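Xylanase inhibitor TL-XI (Triticum aestivum, PDB 3G7M) inhibits xylanases noncompetitively as a wheat member of the small thaumatin-like protein family, a role consistent with plant defence. Local coordinates at residues Asn95-Thr103 against Leu113-Leu121. The protein carries 4 engineered substitutions. Sequence-based numbering, arbitrary orientation.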
loop_
_atom_site.group_PDB
_atom_site.type_symbol
_atom_site.label_atom_id
_atom_site.label_comp_id
_atom_site.label_asym_id
_atom_site.label_seq_id
_atom_site.Cartn_x
_atom_site.Cartn_y
_atom_site.Cartn_z
ATOM N N ASN A 95 -9.523 -6.571 -14.686
ATOM C CA ASN A 95 -8.044 -6.401 -14.872
ATOM C C ASN A 95 -7.336 -5.469 -13.876
ATOM O O ASN A 95 -7.869 -4.404 -13.505
ATOM C CB ASN A 95 -7.754 -5.885 -16.268
ATOM C CG ASN A 95 -8.077 -6.897 -17.318
ATOM O OD1 ASN A 95 -7.280 -7.127 -18.234
ATOM N ND2 ASN A 95 -9.250 -7.522 -17.201
ATOM N N TYR A 96 -6.129 -5.863 -13.459
ATOM C CA TYR A 96 -5.395 -5.115 -12.453
ATOM C C TYR A 96 -4.039 -4.767 -13.037
ATOM O O TYR A 96 -3.484 -5.535 -13.803
ATOM C CB TYR A 96 -5.194 -5.938 -11.149
ATOM C CG TYR A 96 -6.449 -6.457 -10.433
ATOM C CD1 TYR A 96 -7.347 -5.569 -9.818
ATOM C CD2 TYR A 96 -6.721 -7.853 -10.335
ATOM C CE1 TYR A 96 -8.504 -6.049 -9.161
ATOM C CE2 TYR A 96 -7.874 -8.334 -9.678
ATOM C CZ TYR A 96 -8.751 -7.431 -9.093
ATOM O OH TYR A 96 -9.886 -7.914 -8.475
ATOM N N THR A 97 -3.504 -3.601 -12.682
ATOM C CA THR A 97 -2.085 -3.256 -12.909
ATOM C C THR A 97 -1.588 -2.765 -11.590
ATOM O O THR A 97 -2.312 -2.060 -10.878
ATOM C CB THR A 97 -1.888 -2.105 -13.925
ATOM O OG1 THR A 97 -2.669 -0.960 -13.536
ATOM C CG2 THR A 97 -2.358 -2.527 -15.326
ATOM N N TYR A 98 -0.364 -3.139 -11.243
ATOM C CA TYR A 98 0.184 -2.785 -9.925
ATOM C C TYR A 98 1.639 -2.304 -10.017
ATOM O O TYR A 98 2.484 -2.968 -10.591
ATOM C CB TYR A 98 0.012 -3.946 -8.927
ATOM C CG TYR A 98 0.364 -5.313 -9.493
ATOM C CD1 TYR A 98 -0.524 -6.013 -10.295
ATOM C CD2 TYR A 98 1.593 -5.894 -9.228
ATOM C CE1 TYR A 98 -0.195 -7.228 -10.821
ATOM C CE2 TYR A 98 1.933 -7.121 -9.767
ATOM C CZ TYR A 98 1.033 -7.785 -10.562
ATOM O OH TYR A 98 1.362 -9.019 -11.096
ATOM N N GLY A 99 1.915 -1.122 -9.483
ATOM C CA GLY A 99 3.242 -0.514 -9.586
ATOM C C GLY A 99 3.687 0.019 -8.248
ATOM O O GLY A 99 2.893 0.126 -7.319
ATOM N N VAL A 100 4.967 0.339 -8.131
ATOM C CA VAL A 100 5.506 0.686 -6.837
ATOM C C VAL A 100 6.696 1.546 -7.088
ATOM O O VAL A 100 7.341 1.419 -8.122
ATOM C CB VAL A 100 5.885 -0.624 -6.010
ATOM C CG1 VAL A 100 7.022 -1.428 -6.686
ATOM C CG2 VAL A 100 6.194 -0.321 -4.498
ATOM N N THR A 101 6.988 2.423 -6.136
ATOM C CA THR A 101 8.230 3.217 -6.142
ATOM C C THR A 101 8.895 3.318 -4.777
ATOM O O THR A 101 8.232 3.281 -3.756
ATOM C CB THR A 101 7.976 4.626 -6.657
ATOM O OG1 THR A 101 9.214 5.373 -6.593
ATOM C CG2 THR A 101 6.910 5.330 -5.830
ATOM N N SER A 102 10.208 3.455 -4.758
ATOM C CA SER A 102 10.913 3.766 -3.517
ATOM C C SER A 102 11.938 4.877 -3.816
ATOM O O SER A 102 13.023 4.946 -3.238
ATOM C CB SER A 102 11.523 2.505 -2.925
ATOM O OG SER A 102 12.515 2.015 -3.789
ATOM N N THR A 103 11.571 5.763 -4.731
ATOM C CA THR A 103 12.442 6.851 -5.071
ATOM C C THR A 103 11.717 8.179 -4.949
ATOM O O THR A 103 12.336 9.200 -4.599
ATOM C CB THR A 103 13.054 6.659 -6.468
ATOM O OG1 THR A 103 13.383 5.279 -6.633
ATOM C CG2 THR A 103 14.351 7.494 -6.656
ATOM N N LEU A 113 4.625 -6.559 -4.393
ATOM C CA LEU A 113 3.290 -6.604 -4.996
ATOM C C LEU A 113 3.240 -7.809 -5.899
ATOM O O LEU A 113 4.115 -7.982 -6.773
ATOM C CB LEU A 113 3.016 -5.341 -5.801
ATOM C CG LEU A 113 2.794 -4.054 -4.984
ATOM C CD1 LEU A 113 4.107 -3.501 -4.380
ATOM C CD2 LEU A 113 2.148 -2.981 -5.844
ATOM N N LYS A 114 2.245 -8.663 -5.675
ATOM C CA LYS A 114 2.064 -9.834 -6.535
ATOM C C LYS A 114 0.605 -10.197 -6.878
ATOM O O LYS A 114 -0.321 -9.933 -6.112
ATOM C CB LYS A 114 2.842 -11.062 -6.000
ATOM C CG LYS A 114 2.525 -11.454 -4.570
ATOM C CD LYS A 114 3.439 -12.570 -4.063
ATOM C CE LYS A 114 4.790 -11.994 -3.650
ATOM N NZ LYS A 114 5.630 -13.034 -3.038
ATOM N N CYS A 115 0.431 -10.804 -8.051
ATOM C CA CYS A 115 -0.855 -11.280 -8.495
ATOM C C CYS A 115 -0.807 -12.775 -8.763
ATOM O O CYS A 115 0.218 -13.295 -9.231
ATOM C CB CYS A 115 -1.272 -10.548 -9.758
ATOM S SG CYS A 115 -3.042 -10.598 -9.997
ATOM N N SER A 116 -1.925 -13.455 -8.479
ATOM C CA SER A 116 -2.038 -14.892 -8.690
ATOM C C SER A 116 -2.007 -15.261 -10.184
ATOM O O SER A 116 -1.800 -16.421 -10.549
ATOM C CB SER A 116 -3.304 -15.423 -8.011
ATOM O OG SER A 116 -4.473 -14.794 -8.511
ATOM N N SER A 117 -2.203 -14.245 -11.024
ATOM C CA SER A 117 -2.165 -14.374 -12.475
ATOM C C SER A 117 -0.977 -13.640 -13.095
ATOM O O SER A 117 -0.615 -13.863 -14.269
ATOM C CB SER A 117 -3.477 -13.842 -13.077
ATOM O OG SER A 117 -4.534 -14.631 -12.580
ATOM N N GLY A 118 -0.357 -12.773 -12.294
ATOM C CA GLY A 118 0.720 -11.981 -12.803
ATOM C C GLY A 118 2.042 -12.373 -12.213
ATOM O O GLY A 118 2.118 -13.314 -11.422
ATOM N N ASP A 119 3.074 -11.633 -12.603
ATOM C CA ASP A 119 4.402 -11.863 -12.110
ATOM C C ASP A 119 4.676 -10.971 -10.931
ATOM O O ASP A 119 4.084 -9.918 -10.784
ATOM C CB ASP A 119 5.414 -11.570 -13.198
ATOM C CG ASP A 119 5.296 -12.510 -14.347
ATOM O OD1 ASP A 119 5.035 -13.697 -14.098
ATOM O OD2 ASP A 119 5.458 -12.067 -15.499
ATOM N N ALA A 120 5.611 -11.405 -10.104
ATOM C CA ALA A 120 5.969 -10.696 -8.899
ATOM C C ALA A 120 6.699 -9.366 -9.213
ATOM O O ALA A 120 7.531 -9.314 -10.124
ATOM C CB ALA A 120 6.834 -11.621 -8.020
ATOM N N LEU A 121 6.373 -8.311 -8.451
ATOM C CA LEU A 121 7.056 -7.015 -8.525
ATOM C C LEU A 121 7.728 -6.641 -7.189
ATOM O O LEU A 121 7.051 -6.162 -6.298
ATOM C CB LEU A 121 6.060 -5.927 -8.926
ATOM C CG LEU A 121 6.626 -4.556 -9.312
ATOM C CD1 LEU A 121 7.336 -4.594 -10.655
ATOM C CD2 LEU A 121 5.532 -3.533 -9.349
#
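This is face-to-face packing in the thaumatin-like beta sandwich, where Tyr-98 of strand 95-101 reaches across to the hairpin loop after strand 111-115. Its hydroxyl donates to the backbone O of Asp-119, OH to O 2.9 Å, with the acceptor lying at the ring edge near the ring plane. The donor stands 28° out of the carbonyl plane, so it comes in tilted from that plane. With CG set between backbone N and carbonyl carbon (chi1 44°), the ring is directed into the hairpin. Leu-113 CB lies 3.8 Å from Tyr-98 CD2, and across the ring Cys-115 CB comes within 3.6 Å of Tyr-98 CE1. A phenylalanine here would probably leave the Asp-119 carbonyl without this donor and the loop less firmly tied to the opposing sheet. Two residues further on, Val-100 divides its branches: CG1 meets Leu-121 CD2 at 3.7 Å, while CG2 meets Leu-113 CD1 at 3.8 Å. The leucines sit on paired hairpin strands, joined by a reciprocal pair of backbone hydrogen bonds. Strand 95-101 lies between strands 86-91 and 135-139; the Cys-115 to Cys-138 disulfide links the two sheets beside Tyr-98, and Leu-145 of strand 145-149 also touches the tyrosine.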